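Local coordinates for protein DR2417 (Deinococcus radiodurans, PDB 4XWW) that degrades RNA, probably as a 5'-3' exonuclease and possibly an endonuclease, using two metal ions in a metallo-beta-lactamase domain and working as a homodimer, at residues A[39-44]-A[74-79]; A[64-69]-A[447-452]; A[182-187]-A[252-257]; A[237-242]-A[301-306]; A[472-477]-A[550-555]. All coordinates share one frame; numbering follows the deposited sequence.

Interaction 1. Residues A[39-44]-A[74-79]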
# COMPACT_ATOMS: atom_id res chain seq x y z
N TYR A 39 -19.58 -7.67 35.05
CA TYR A 39 -20.74 -8.23 35.74
C TYR A 39 -20.94 -7.55 37.09
O TYR A 39 -20.10 -7.66 37.99
CB TYR A 39 -20.59 -9.74 35.93
CG TYR A 39 -21.87 -10.37 36.42
CD1 TYR A 39 -22.17 -10.39 37.78
CD2 TYR A 39 -22.81 -10.89 35.54
CE1 TYR A 39 -23.34 -10.93 38.24
CE2 TYR A 39 -24.00 -11.43 36.00
CZ TYR A 39 -24.25 -11.45 37.36
OH TYR A 39 -25.42 -11.98 37.87
N GLY A 40 -22.05 -6.84 37.24
CA GLY A 40 -22.30 -6.07 38.44
C GLY A 40 -21.22 -5.02 38.59
O GLY A 40 -20.97 -4.26 37.65
N ASP A 41 -20.56 -4.99 39.74
CA ASP A 41 -19.50 -4.01 39.96
C ASP A 41 -18.10 -4.62 39.86
O ASP A 41 -17.15 -4.14 40.47
CB ASP A 41 -19.68 -3.33 41.32
CG ASP A 41 -20.83 -2.33 41.31
OD1 ASP A 41 -21.27 -1.92 40.21
OD2 ASP A 41 -21.28 -1.94 42.41
N GLU A 42 -17.98 -5.68 39.07
CA GLU A 42 -16.69 -6.30 38.84
C GLU A 42 -16.32 -6.26 37.37
O GLU A 42 -17.15 -6.49 36.50
CB GLU A 42 -16.67 -7.75 39.35
CG GLU A 42 -16.88 -7.87 40.86
CD GLU A 42 -16.82 -9.31 41.35
OE1 GLU A 42 -16.88 -10.24 40.51
OE2 GLU A 42 -16.72 -9.53 42.58
N ILE A 43 -15.05 -5.96 37.11
CA ILE A 43 -14.54 -5.96 35.75
C ILE A 43 -13.29 -6.81 35.62
O ILE A 43 -12.40 -6.74 36.45
CB ILE A 43 -14.24 -4.52 35.28
CG1 ILE A 43 -15.55 -3.80 34.97
CG2 ILE A 43 -13.30 -4.53 34.08
CD1 ILE A 43 -15.41 -2.28 34.76
N VAL A 44 -13.24 -7.60 34.56
CA VAL A 44 -12.00 -8.25 34.13
C VAL A 44 -11.64 -7.69 32.76
O VAL A 44 -12.52 -7.54 31.91
CB VAL A 44 -12.16 -9.78 34.05
CG1 VAL A 44 -10.84 -10.44 33.66
CG2 VAL A 44 -12.67 -10.32 35.39
N GLN A 74 -12.41 2.44 37.46
CA GLN A 74 -11.14 1.81 37.81
C GLN A 74 -11.21 0.98 39.08
O GLN A 74 -10.56 -0.05 39.18
CB GLN A 74 -10.03 2.86 37.92
CG GLN A 74 -10.33 4.05 38.79
CD GLN A 74 -9.20 5.07 38.74
OE1 GLN A 74 -8.25 4.99 39.52
NE2 GLN A 74 -9.28 6.02 37.81
N ASP A 75 -12.01 1.43 40.05
CA ASP A 75 -12.18 0.71 41.31
C ASP A 75 -12.82 -0.66 41.15
O ASP A 75 -12.76 -1.48 42.06
CB ASP A 75 -13.01 1.54 42.29
CG ASP A 75 -12.25 2.71 42.85
OD1 ASP A 75 -11.00 2.69 42.79
OD2 ASP A 75 -12.89 3.65 43.36
N LYS A 76 -13.46 -0.89 40.01
CA LYS A 76 -14.17 -2.14 39.79
C LYS A 76 -13.28 -3.20 39.14
O LYS A 76 -13.62 -4.38 39.12
CB LYS A 76 -15.41 -1.91 38.91
CG LYS A 76 -16.47 -1.00 39.54
CD LYS A 76 -17.65 -0.84 38.61
CE LYS A 76 -18.66 0.15 39.19
NZ LYS A 76 -18.15 1.54 39.16
N ILE A 77 -12.13 -2.77 38.62
CA ILE A 77 -11.25 -3.67 37.87
C ILE A 77 -10.61 -4.69 38.80
O ILE A 77 -9.88 -4.34 39.73
CB ILE A 77 -10.14 -2.89 37.12
CG1 ILE A 77 -10.74 -1.91 36.11
CG2 ILE A 77 -9.19 -3.87 36.40
CD1 ILE A 77 -9.75 -0.88 35.63
N LYS A 78 -10.91 -5.97 38.57
CA LYS A 78 -10.45 -7.03 39.45
C LYS A 78 -9.13 -7.60 38.97
O LYS A 78 -8.38 -8.20 39.74
CB LYS A 78 -11.49 -8.14 39.56
CG LYS A 78 -12.75 -7.70 40.28
CD LYS A 78 -12.41 -7.20 41.68
CE LYS A 78 -13.52 -6.32 42.21
NZ LYS A 78 -13.17 -5.73 43.54
N GLY A 79 -8.85 -7.43 37.68
CA GLY A 79 -7.63 -7.98 37.14
C GLY A 79 -7.58 -8.06 35.63
O GLY A 79 -8.51 -7.65 34.93
O HOH W 1 -15.98 -3.83 43.05

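Interaction 2. Residues A[64-69]-A[447-452]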
# COMPACT_ATOMS: atom_id res chain seq x y z
N VAL A 64 -2.68 3.67 20.70
CA VAL A 64 -3.12 2.92 21.87
C VAL A 64 -4.58 3.23 22.12
O VAL A 64 -5.09 4.22 21.61
CB VAL A 64 -2.25 3.25 23.10
CG1 VAL A 64 -0.82 2.81 22.85
CG2 VAL A 64 -2.32 4.72 23.44
N PRO A 65 -5.28 2.37 22.90
CA PRO A 65 -6.72 2.57 23.04
C PRO A 65 -7.08 3.70 23.98
O PRO A 65 -6.36 3.96 24.94
CB PRO A 65 -7.22 1.23 23.60
CG PRO A 65 -6.08 0.28 23.53
CD PRO A 65 -4.82 1.12 23.52
N ARG A 66 -8.19 4.37 23.69
CA ARG A 66 -8.83 5.25 24.66
C ARG A 66 -9.32 4.42 25.83
O ARG A 66 -10.01 3.42 25.62
CB ARG A 66 -9.99 6.03 24.03
CG ARG A 66 -9.57 7.29 23.27
CD ARG A 66 -10.31 8.52 23.81
NE ARG A 66 -11.59 8.69 23.14
CZ ARG A 66 -12.66 9.28 23.67
NH1 ARG A 66 -13.77 9.38 22.96
NH2 ARG A 66 -12.61 9.78 24.90
N ILE A 67 -9.00 4.82 27.05
CA ILE A 67 -9.41 4.03 28.21
C ILE A 67 -10.31 4.81 29.14
O ILE A 67 -10.40 4.50 30.34
CB ILE A 67 -8.19 3.49 29.01
CG1 ILE A 67 -7.29 4.63 29.47
CG2 ILE A 67 -7.43 2.44 28.19
CD1 ILE A 67 -6.30 4.22 30.56
N ASP A 68 -11.00 5.81 28.60
CA ASP A 68 -11.99 6.59 29.36
C ASP A 68 -12.87 5.69 30.22
O ASP A 68 -13.13 5.99 31.39
CB ASP A 68 -12.90 7.40 28.43
CG ASP A 68 -12.13 8.32 27.51
OD1 ASP A 68 -11.11 7.88 26.94
OD2 ASP A 68 -12.56 9.48 27.34
N TYR A 69 -13.33 4.58 29.63
CA TYR A 69 -14.23 3.68 30.36
C TYR A 69 -13.56 3.10 31.60
O TYR A 69 -14.17 3.07 32.67
CB TYR A 69 -14.71 2.55 29.45
CG TYR A 69 -15.69 1.62 30.14
CD1 TYR A 69 -17.05 1.90 30.19
CD2 TYR A 69 -15.24 0.46 30.76
CE1 TYR A 69 -17.93 1.04 30.83
CE2 TYR A 69 -16.10 -0.39 31.39
CZ TYR A 69 -17.45 -0.11 31.42
OH TYR A 69 -18.30 -0.97 32.08
N THR A 447 -23.47 2.34 23.97
CA THR A 447 -22.06 2.50 23.62
C THR A 447 -21.35 3.23 24.75
O THR A 447 -21.98 3.90 25.57
CB THR A 447 -21.87 3.27 22.27
OG1 THR A 447 -22.43 4.58 22.35
CG2 THR A 447 -22.52 2.52 21.13
N VAL A 448 -20.03 3.06 24.81
CA VAL A 448 -19.18 3.79 25.75
C VAL A 448 -18.09 4.48 24.95
O VAL A 448 -17.89 4.16 23.78
CB VAL A 448 -18.56 2.86 26.82
CG1 VAL A 448 -19.63 2.08 27.55
CG2 VAL A 448 -17.54 1.91 26.18
N ALA A 449 -17.39 5.42 25.57
CA ALA A 449 -16.30 6.11 24.89
C ALA A 449 -15.23 5.11 24.48
O ALA A 449 -14.79 4.28 25.27
CB ALA A 449 -15.71 7.19 25.77
N ALA A 450 -14.83 5.18 23.22
CA ALA A 450 -13.81 4.30 22.68
C ALA A 450 -13.11 5.00 21.55
O ALA A 450 -13.64 5.94 20.98
CB ALA A 450 -14.41 2.99 22.21
N GLY A 451 -11.91 4.55 21.20
CA GLY A 451 -11.21 5.13 20.08
C GLY A 451 -9.70 5.09 20.17
O GLY A 451 -9.14 4.28 20.92
N ALA A 452 -9.05 5.96 19.41
CA ALA A 452 -7.60 5.91 19.26
C ALA A 452 -6.91 7.06 19.98
O ALA A 452 -7.42 8.18 20.02
CB ALA A 452 -7.23 5.88 17.78
O HOH W 2 -11.08 2.59 23.20
O HOH W 3 -12.70 3.83 26.87

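Interaction 3. Residues A[182-187]-A[252-257]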
# COMPACT_ATOMS: atom_id res chain seq x y z
N VAL A 182 4.11 -27.69 15.12
CA VAL A 182 4.88 -26.47 14.87
C VAL A 182 6.35 -26.81 14.60
O VAL A 182 7.12 -25.95 14.18
CB VAL A 182 4.78 -25.46 16.03
CG1 VAL A 182 3.37 -24.87 16.07
CG2 VAL A 182 5.12 -26.11 17.37
N GLY A 183 6.72 -28.07 14.82
CA GLY A 183 7.98 -28.58 14.29
C GLY A 183 9.17 -28.56 15.23
O GLY A 183 10.26 -29.02 14.89
N THR A 184 8.97 -28.05 16.44
CA THR A 184 10.07 -27.80 17.36
C THR A 184 10.32 -28.98 18.30
O THR A 184 11.18 -28.89 19.17
CB THR A 184 9.82 -26.54 18.19
OG1 THR A 184 8.59 -26.69 18.91
CG2 THR A 184 9.75 -25.31 17.29
N GLY A 185 9.57 -30.06 18.12
CA GLY A 185 9.80 -31.28 18.88
C GLY A 185 9.39 -31.16 20.34
O GLY A 185 9.83 -31.95 21.18
N ALA A 186 8.55 -30.18 20.65
CA ALA A 186 8.19 -29.93 22.05
C ALA A 186 6.77 -30.38 22.39
O ALA A 186 6.28 -30.13 23.49
CB ALA A 186 8.36 -28.46 22.38
N GLY A 187 6.12 -31.06 21.44
CA GLY A 187 4.78 -31.58 21.66
C GLY A 187 3.68 -30.53 21.68
O GLY A 187 2.56 -30.82 22.07
N ILE A 252 11.98 -19.50 13.80
CA ILE A 252 13.40 -19.29 14.03
C ILE A 252 14.06 -20.53 14.63
O ILE A 252 15.14 -20.92 14.21
CB ILE A 252 13.65 -18.06 14.91
CG1 ILE A 252 13.17 -16.81 14.18
CG2 ILE A 252 15.13 -17.94 15.21
CD1 ILE A 252 13.11 -15.54 15.03
N GLN A 253 13.41 -21.17 15.59
CA GLN A 253 14.00 -22.38 16.17
C GLN A 253 14.18 -23.45 15.09
O GLN A 253 15.23 -24.09 15.00
CB GLN A 253 13.14 -22.95 17.30
CG GLN A 253 13.69 -24.28 17.85
CD GLN A 253 14.98 -24.10 18.64
OE1 GLN A 253 15.14 -23.14 19.39
NE2 GLN A 253 15.90 -25.05 18.50
N ASN A 254 13.17 -23.63 14.26
CA ASN A 254 13.28 -24.62 13.19
C ASN A 254 14.40 -24.27 12.21
O ASN A 254 15.09 -25.15 11.71
CB ASN A 254 11.94 -24.77 12.46
CG ASN A 254 10.87 -25.42 13.34
OD1 ASN A 254 11.17 -26.18 14.26
ND2 ASN A 254 9.61 -25.15 13.02
N ILE A 255 14.63 -22.98 12.00
CA ILE A 255 15.75 -22.55 11.16
C ILE A 255 17.10 -22.85 11.86
O ILE A 255 18.06 -23.26 11.21
CB ILE A 255 15.63 -21.04 10.82
CG1 ILE A 255 14.42 -20.83 9.90
CG2 ILE A 255 16.96 -20.50 10.24
CD1 ILE A 255 13.93 -19.40 9.90
N LEU A 256 17.16 -22.64 13.17
CA LEU A 256 18.39 -22.98 13.90
C LEU A 256 18.72 -24.45 13.73
O LEU A 256 19.87 -24.82 13.49
CB LEU A 256 18.26 -22.64 15.39
CG LEU A 256 17.91 -21.19 15.71
CD1 LEU A 256 17.94 -20.97 17.24
CD2 LEU A 256 18.83 -20.21 14.99
N ASP A 257 17.70 -25.29 13.84
CA ASP A 257 17.94 -26.72 13.76
C ASP A 257 18.31 -27.16 12.35
O ASP A 257 19.24 -27.95 12.18
CB ASP A 257 16.72 -27.49 14.27
CG ASP A 257 16.56 -27.38 15.79
OD1 ASP A 257 17.58 -27.38 16.51
OD2 ASP A 257 15.41 -27.26 16.26
O HOH W 4 14.20 -28.17 18.37

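Interaction 4. Residues A[237-242]-A[301-306]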
# COMPACT_ATOMS: atom_id res chain seq x y z
N ARG A 237 24.30 -22.14 -2.63
CA ARG A 237 25.72 -22.30 -2.89
C ARG A 237 26.56 -21.41 -1.98
O ARG A 237 27.71 -21.75 -1.66
CB ARG A 237 26.02 -21.99 -4.36
CG ARG A 237 27.43 -22.26 -4.82
CD ARG A 237 27.60 -21.82 -6.28
NE ARG A 237 28.98 -21.92 -6.74
CZ ARG A 237 29.37 -22.62 -7.79
NH1 ARG A 237 28.48 -23.30 -8.51
NH2 ARG A 237 30.65 -22.64 -8.14
N GLY A 238 25.99 -20.29 -1.57
CA GLY A 238 26.76 -19.29 -0.83
C GLY A 238 26.12 -18.93 0.50
O GLY A 238 25.47 -19.75 1.14
N ARG A 239 26.31 -17.68 0.92
CA ARG A 239 25.71 -17.19 2.16
C ARG A 239 24.18 -17.15 2.06
O ARG A 239 23.62 -16.94 0.99
CB ARG A 239 26.25 -15.79 2.49
CG ARG A 239 27.73 -15.71 2.73
CD ARG A 239 28.11 -14.36 3.33
NE ARG A 239 27.76 -13.27 2.42
CZ ARG A 239 28.12 -12.00 2.57
NH1 ARG A 239 28.86 -11.65 3.61
NH2 ARG A 239 27.74 -11.09 1.69
N VAL A 240 23.51 -17.33 3.19
CA VAL A 240 22.06 -17.20 3.27
C VAL A 240 21.72 -16.14 4.30
O VAL A 240 22.23 -16.16 5.43
CB VAL A 240 21.36 -18.54 3.64
CG1 VAL A 240 19.84 -18.36 3.81
CG2 VAL A 240 21.68 -19.63 2.64
N PHE A 241 20.86 -15.21 3.89
CA PHE A 241 20.23 -14.25 4.78
C PHE A 241 18.75 -14.54 4.79
O PHE A 241 18.13 -14.74 3.75
CB PHE A 241 20.47 -12.81 4.32
CG PHE A 241 21.92 -12.42 4.21
CD1 PHE A 241 22.71 -12.89 3.16
CD2 PHE A 241 22.50 -11.56 5.13
CE1 PHE A 241 24.05 -12.53 3.06
CE2 PHE A 241 23.83 -11.19 5.03
CZ PHE A 241 24.61 -11.68 4.00
N LEU A 242 18.16 -14.57 5.98
CA LEU A 242 16.74 -14.83 6.09
C LEU A 242 16.12 -13.81 7.05
O LEU A 242 16.72 -13.49 8.06
CB LEU A 242 16.49 -16.26 6.59
CG LEU A 242 15.03 -16.69 6.75
CD1 LEU A 242 14.92 -18.20 6.48
CD2 LEU A 242 14.50 -16.36 8.16
N LEU A 301 34.49 -17.94 8.25
CA LEU A 301 33.99 -19.16 7.63
C LEU A 301 33.78 -19.03 6.11
O LEU A 301 33.76 -17.93 5.57
CB LEU A 301 32.67 -19.56 8.30
CG LEU A 301 32.65 -19.64 9.84
CD1 LEU A 301 31.26 -20.05 10.35
CD2 LEU A 301 33.71 -20.60 10.30
N GLN A 302 33.63 -20.16 5.43
CA GLN A 302 33.30 -20.13 4.00
C GLN A 302 31.85 -19.72 3.84
O GLN A 302 31.04 -19.96 4.73
CB GLN A 302 33.53 -21.49 3.34
CG GLN A 302 34.94 -22.00 3.48
CD GLN A 302 35.97 -21.00 2.99
OE1 GLN A 302 36.63 -20.34 3.79
NE2 GLN A 302 36.12 -20.90 1.66
N ASP A 303 31.53 -19.11 2.71
CA ASP A 303 30.18 -18.58 2.46
C ASP A 303 29.07 -19.59 2.75
O ASP A 303 28.06 -19.27 3.40
CB ASP A 303 30.07 -18.10 1.00
CG ASP A 303 30.83 -16.79 0.76
OD1 ASP A 303 31.27 -16.16 1.74
OD2 ASP A 303 31.00 -16.41 -0.43
N GLN A 304 29.27 -20.84 2.33
CA GLN A 304 28.19 -21.83 2.45
C GLN A 304 27.99 -22.31 3.90
O GLN A 304 27.12 -23.14 4.17
CB GLN A 304 28.45 -23.01 1.52
CG GLN A 304 29.73 -23.77 1.83
CD GLN A 304 30.96 -23.28 1.04
OE1 GLN A 304 31.15 -22.07 0.82
NE2 GLN A 304 31.79 -24.22 0.63
N GLN A 305 28.80 -21.79 4.82
CA GLN A 305 28.70 -22.15 6.23
C GLN A 305 27.96 -21.10 7.05
O GLN A 305 27.95 -21.14 8.28
CB GLN A 305 30.08 -22.36 6.83
CG GLN A 305 30.94 -23.37 6.12
CD GLN A 305 32.26 -23.58 6.81
OE1 GLN A 305 33.16 -22.73 6.73
NE2 GLN A 305 32.39 -24.69 7.51
N VAL A 306 27.35 -20.14 6.36
CA VAL A 306 26.86 -18.96 7.06
C VAL A 306 25.35 -18.72 6.87
O VAL A 306 24.84 -18.78 5.76
CB VAL A 306 27.65 -17.73 6.60
CG1 VAL A 306 27.09 -16.48 7.21
CG2 VAL A 306 29.13 -17.89 6.97

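Interaction 5. Residues A[472-477]-A[550-555]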
# COMPACT_ATOMS: atom_id res chain seq x y z
N VAL A 472 -1.48 16.22 6.25
CA VAL A 472 -1.85 15.75 4.92
C VAL A 472 -1.78 16.89 3.93
O VAL A 472 -1.12 16.79 2.89
CB VAL A 472 -3.27 15.14 4.87
CG1 VAL A 472 -3.57 14.65 3.46
CG2 VAL A 472 -3.41 14.01 5.88
N ASN A 473 -2.45 17.98 4.26
CA ASN A 473 -2.49 19.15 3.40
C ASN A 473 -1.09 19.64 3.08
O ASN A 473 -0.78 19.93 1.92
CB ASN A 473 -3.31 20.26 4.05
CG ASN A 473 -4.80 19.98 3.97
OD1 ASN A 473 -5.27 19.38 3.01
ND2 ASN A 473 -5.54 20.40 4.99
N LEU A 474 -0.22 19.70 4.09
CA LEU A 474 1.16 20.09 3.86
C LEU A 474 1.88 19.11 2.93
O LEU A 474 2.61 19.51 2.03
CB LEU A 474 1.91 20.20 5.18
CG LEU A 474 1.39 21.30 6.10
CD1 LEU A 474 2.16 21.35 7.41
CD2 LEU A 474 1.45 22.64 5.38
N SER A 475 1.65 17.81 3.16
CA SER A 475 2.30 16.77 2.36
C SER A 475 1.96 16.88 0.89
O SER A 475 2.77 16.58 0.02
CB SER A 475 1.90 15.39 2.86
OG SER A 475 0.57 15.09 2.50
N GLN A 476 0.72 17.28 0.62
CA GLN A 476 0.20 17.31 -0.73
C GLN A 476 0.56 18.59 -1.46
O GLN A 476 1.10 18.57 -2.57
CB GLN A 476 -1.32 17.16 -0.70
CG GLN A 476 -1.77 15.89 -0.03
CD GLN A 476 -1.39 14.68 -0.84
OE1 GLN A 476 -0.42 13.98 -0.52
NE2 GLN A 476 -2.12 14.44 -1.92
N GLU A 477 0.23 19.72 -0.84
CA GLU A 477 0.22 20.99 -1.56
C GLU A 477 1.39 21.90 -1.19
O GLU A 477 1.60 22.93 -1.83
CB GLU A 477 -1.10 21.71 -1.30
CG GLU A 477 -2.33 20.93 -1.74
CD GLU A 477 -2.50 20.90 -3.25
OE1 GLU A 477 -1.79 21.65 -3.95
OE2 GLU A 477 -3.36 20.13 -3.74
N ASN A 550 -3.56 24.12 -4.99
CA ASN A 550 -4.10 24.79 -3.82
C ASN A 550 -3.16 24.64 -2.62
O ASN A 550 -3.49 23.93 -1.67
CB ASN A 550 -5.48 24.24 -3.47
CG ASN A 550 -6.46 24.37 -4.62
OD1 ASN A 550 -7.18 25.36 -4.74
ND2 ASN A 550 -6.49 23.36 -5.49
N PRO A 551 -1.99 25.30 -2.67
CA PRO A 551 -1.05 25.19 -1.55
C PRO A 551 -1.66 25.66 -0.25
O PRO A 551 -2.52 26.54 -0.29
CB PRO A 551 0.11 26.11 -1.97
CG PRO A 551 -0.49 27.05 -2.97
CD PRO A 551 -1.50 26.22 -3.71
N VAL A 552 -1.25 25.08 0.87
CA VAL A 552 -1.69 25.57 2.17
C VAL A 552 -1.19 27.01 2.31
O VAL A 552 -0.02 27.30 2.07
CB VAL A 552 -1.17 24.68 3.32
CG1 VAL A 552 -0.63 25.50 4.49
CG2 VAL A 552 -2.27 23.73 3.78
N LEU A 553 -2.11 27.91 2.67
CA LEU A 553 -1.83 29.34 2.74
C LEU A 553 -1.94 29.90 4.14
O LEU A 553 -3.01 29.88 4.74
CB LEU A 553 -2.81 30.10 1.85
CG LEU A 553 -2.65 29.91 0.35
CD1 LEU A 553 -3.95 30.25 -0.36
CD2 LEU A 553 -1.51 30.78 -0.14
N ILE A 554 -0.85 30.46 4.63
CA ILE A 554 -0.82 31.08 5.93
C ILE A 554 -0.59 32.58 5.77
O ILE A 554 0.54 33.02 5.58
CB ILE A 554 0.31 30.48 6.77
CG1 ILE A 554 -0.01 29.02 7.09
CG2 ILE A 554 0.54 31.27 8.04
CD1 ILE A 554 1.03 28.34 7.95
N PRO A 555 -1.65 33.37 5.88
CA PRO A 555 -1.49 34.81 5.73
C PRO A 555 -1.33 35.55 7.06
O PRO A 555 -2.00 35.21 8.04
CB PRO A 555 -2.78 35.23 5.03
CG PRO A 555 -3.79 34.24 5.52
CD PRO A 555 -3.06 32.95 5.81

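Interaction 1. Residues A[39-44]-A[74-79]
Ile43 is gripped by the backbone of the 74-79 segment through both of its peptide atoms. Its N-H reaches Lys76 O at 2.9 Å from above that carbonyl's plane, and its O receives the N-H of Lys78 at 2.7 Å in an almost straight bond (175°). The two bonds straddle Ile77, as expected of a parallel pair, and the methyl CG2 of Ile43 lies 4.2 Å from Ile77 CG1 on the same face, two branched chains suited to a buried beta position. The lysines work through their aliphatic parts. Lys76 lays CB and CG against the carbonyl of Asp41, CB 3.2 Å from Asp41 O, and its CE stops 3.5 Å from Asp41 OD1. Lys78 turns at chi2 (-58°), which brings CE to 3.9 Å from Glu42 CG. A water that donates to Asp41 O is held weakly by Lys78 NZ.

Further out, the type II' turn from Tyr39 to Glu42, with Gly40 at positive phi, reverses the chain from strand 34-39 into 42-46. Glu42 sends its carboxylate to the backbone N-H groups of Gln142 and Ser143, while Phe140 and Phe144 cover the face carrying Val44. The pairing joins the N-terminal ends of neighbouring parallel strands of a metallo-beta-lactamase sheet, where backbone bonds set the alignment and the lysine charges probably add only diffuse attraction to Asp41 and Glu42.

Interaction 2. Residues A[64-69]-A[447-452]
Val64 and Pro65 run antiparallel to Gly451 and Ala452, with Pro65 and Ala452 forming a non-hydrogen-bonded pair whose CA atoms are 5.1 Å apart. Proline has no N-H to offer here. The next residue supplies the bond: Arg66 N donates to Gly451 O at 2.9 Å, nearly straight at 169°, although from above the carbonyl plane. Arg66 then folds back over the 447-452 segment. Its CB and CG rest on the Gly451 backbone, whose positive phi suits glycine, and bends at chi2 and chi3 carry the guanidinium across so that one face covers Ala450 N.

Strand 62-65 is here an edge of a small antiparallel sheet, paired with strand 452-456; it joins parts of the fold 378 residues apart, the later one following strand 441-447 of the main metallo-beta-lactamase sheet. As the strand gives way to helix 68-72, waters take over. One bridges Arg66 O and Gly451 N; a second donates to Arg66 O and to Ala449 O, and accepts the N-H of Tyr69 at 2.9 Å.

Asp68, in the first turn of the helix, forms a salt bridge through OD2 with Arg66 NH2, and its CB meets Ala449 CB at 3.9 Å. Tyr69, with CG anti to the backbone N (chi1 -178°), places its ring against Val448, whose CG1 lies 3.7 Å from Tyr69 CD1, while Ile22 of strand 19-23 touches both side chains.

Interaction 3. Residues A[182-187]-A[252-257]
Gln253 meets the 182-187 loop through carbon: its CG lies 4.1 Å from the methyl CG2 of Thr184. The side chain turns at chi2 (71°), and its amide is used along the helix and beyond it. NE2 donates to Asp257 OD2 one turn later, arriving from above the carboxylate plane, while OE1 accepts the backbone N-H of Asn287.

Asn254 carries the direct polar link. Its ND2 gives a hydrogen to Val182 O at 2.9 Å, with the acceptor in the amide plane and the donor in the carbonyl plane. The other end of the amide is less comfortable: OD1 stands 3.0 Å from Gly183 O, two acceptors with no proton between them, while Thr184 CG2 lies across it at 3.5 Å from OD1. Gly183, lacking a side chain, suits this close passage.

Asp257 completes the contact through a water that donates both to its OD2, at 2.6 Å, and to Thr184 O. Helix 249-261 of the beta-CASP domain thus faces a loop of the metallo-beta-lactamase domain, near zinc-binding His153. One amide hydrogen and one water bridge make up the polar part of this small contact between the two domains, and the OD1-carbonyl approach probably opposes them slightly.

Interaction 4. Residues A[237-242]-A[301-306]
Val240 N donates to Val306 O at 3.2 Å, the single direct hydrogen bond between the two segments, with 161° at the hydrogen and the donor tilted 28° from the carbonyl plane. Val306 O also accepts from Arg264 NH1, and the same guanidinium nitrogen serves Gly238 O, which lies 3.5 Å from Asp303 O, another acceptor. Asp303 O has its own donor, Val306 N, closing the 3-10 turn of residues 303-305. It also receives a CA-H contact from Arg239 CA at 3.4 Å; Arg239 N, though near, is badly angled for a bond.

Opposite charges of Arg239 and Asp303 lie near each other without a salt bridge, and any attraction is probably diffuse. The carboxylate slants across the aliphatic part of the arginine, Asp303 OD1 being 3.7 Å from Arg239 CG, whereas OD1 to Arg239 NE is 4.6 Å and well out of the guanidinium plane. A bend at chi3 (-61°) turns the arginine head elsewhere: its NH2 forms a salt bridge with Asp338 and a hydrogen bond with Ala333 O, and the edge of the Phe241 ring, through CZ, lies over one guanidinium face. Asp303 OD2 pairs with Arg335 NH1. Gln302 N donates to Gln305 OE1 at 2.9 Å, in the carbonyl plane and on a lone pair.

The Gly238 backbone packs against Asp303 and Gln304, and the branched valines suit the strands beginning here. Strands 240-243 and 306-310 are neighbours in the five-stranded parallel sheet of the beta-CASP domain, and this contact is the entry to their pairing.

Interaction 5. Residues A[472-477]-A[550-555]
Glu477 folds its side chain back over Asn550 and Pro551. With CG anti to the carbonyl carbon and a sharp bend at chi2 (-74°), the chain passes over the Asn550 carbonyl, Glu477 CG being 3.2 Å from Asn550 O, and brings Glu477 OE1 to 3.2 Å from Asn550 N. That hydrogen bond is bent, and the donor stands far above the carboxylate plane. A manganese ion lies about 4 Å from the glutamate side chain. Pro551 CA lies 3.5 Å from Glu477 CB; proline keeps the chain extended on its way into strand 552-556.

The contact belongs to the C-terminal domain of RNase J: helix 465-477 ends here and runs directly into strand 479-485, with which strand 552-556 pairs in parallel. The helix segment and the strand segment run at a steep angle to one another.

Val552, first residue of the strand, points its side chain at the helix. Its chi1 of 136° is away from the staggered positions, and the two methyls are divided between two helix residues: CG2 meets Asn473 CB at 3.6 Å, and CG1 meets Leu474 CD2 at 3.6 Å. Leu474 starts out from the helix away from the strand; with CD1 extended (chi2 179°), the other methyl, CD2, is the one that meets the valine, and the same side chain also packs on Leu474 of the second subunit.

Interactions 1 and 2 lie side by side in the metallo-beta-lactamase part, centres 17 Å apart, and touch where Ile43 CD1 meets Tyr69 CE2 at 3.9 Å. Interaction 3, at the junction of the two domains, pairs with interaction 4 inside the beta-CASP part, centres 21 Å apart, joined by Ile255 CD1 against Leu242 CD2 at 3.5 Å. Both are nested within the long chain loop that interaction 2 closes. The zinc centre lies about 12 Å from the Pro65 side chain and about 13 Å from that of Val182, so interactions 2 and 3 both come near it through the metallo-beta-lactamase part. Interaction 5 stands apart at the dimer contact, its centre 31 Å from that of interaction 2.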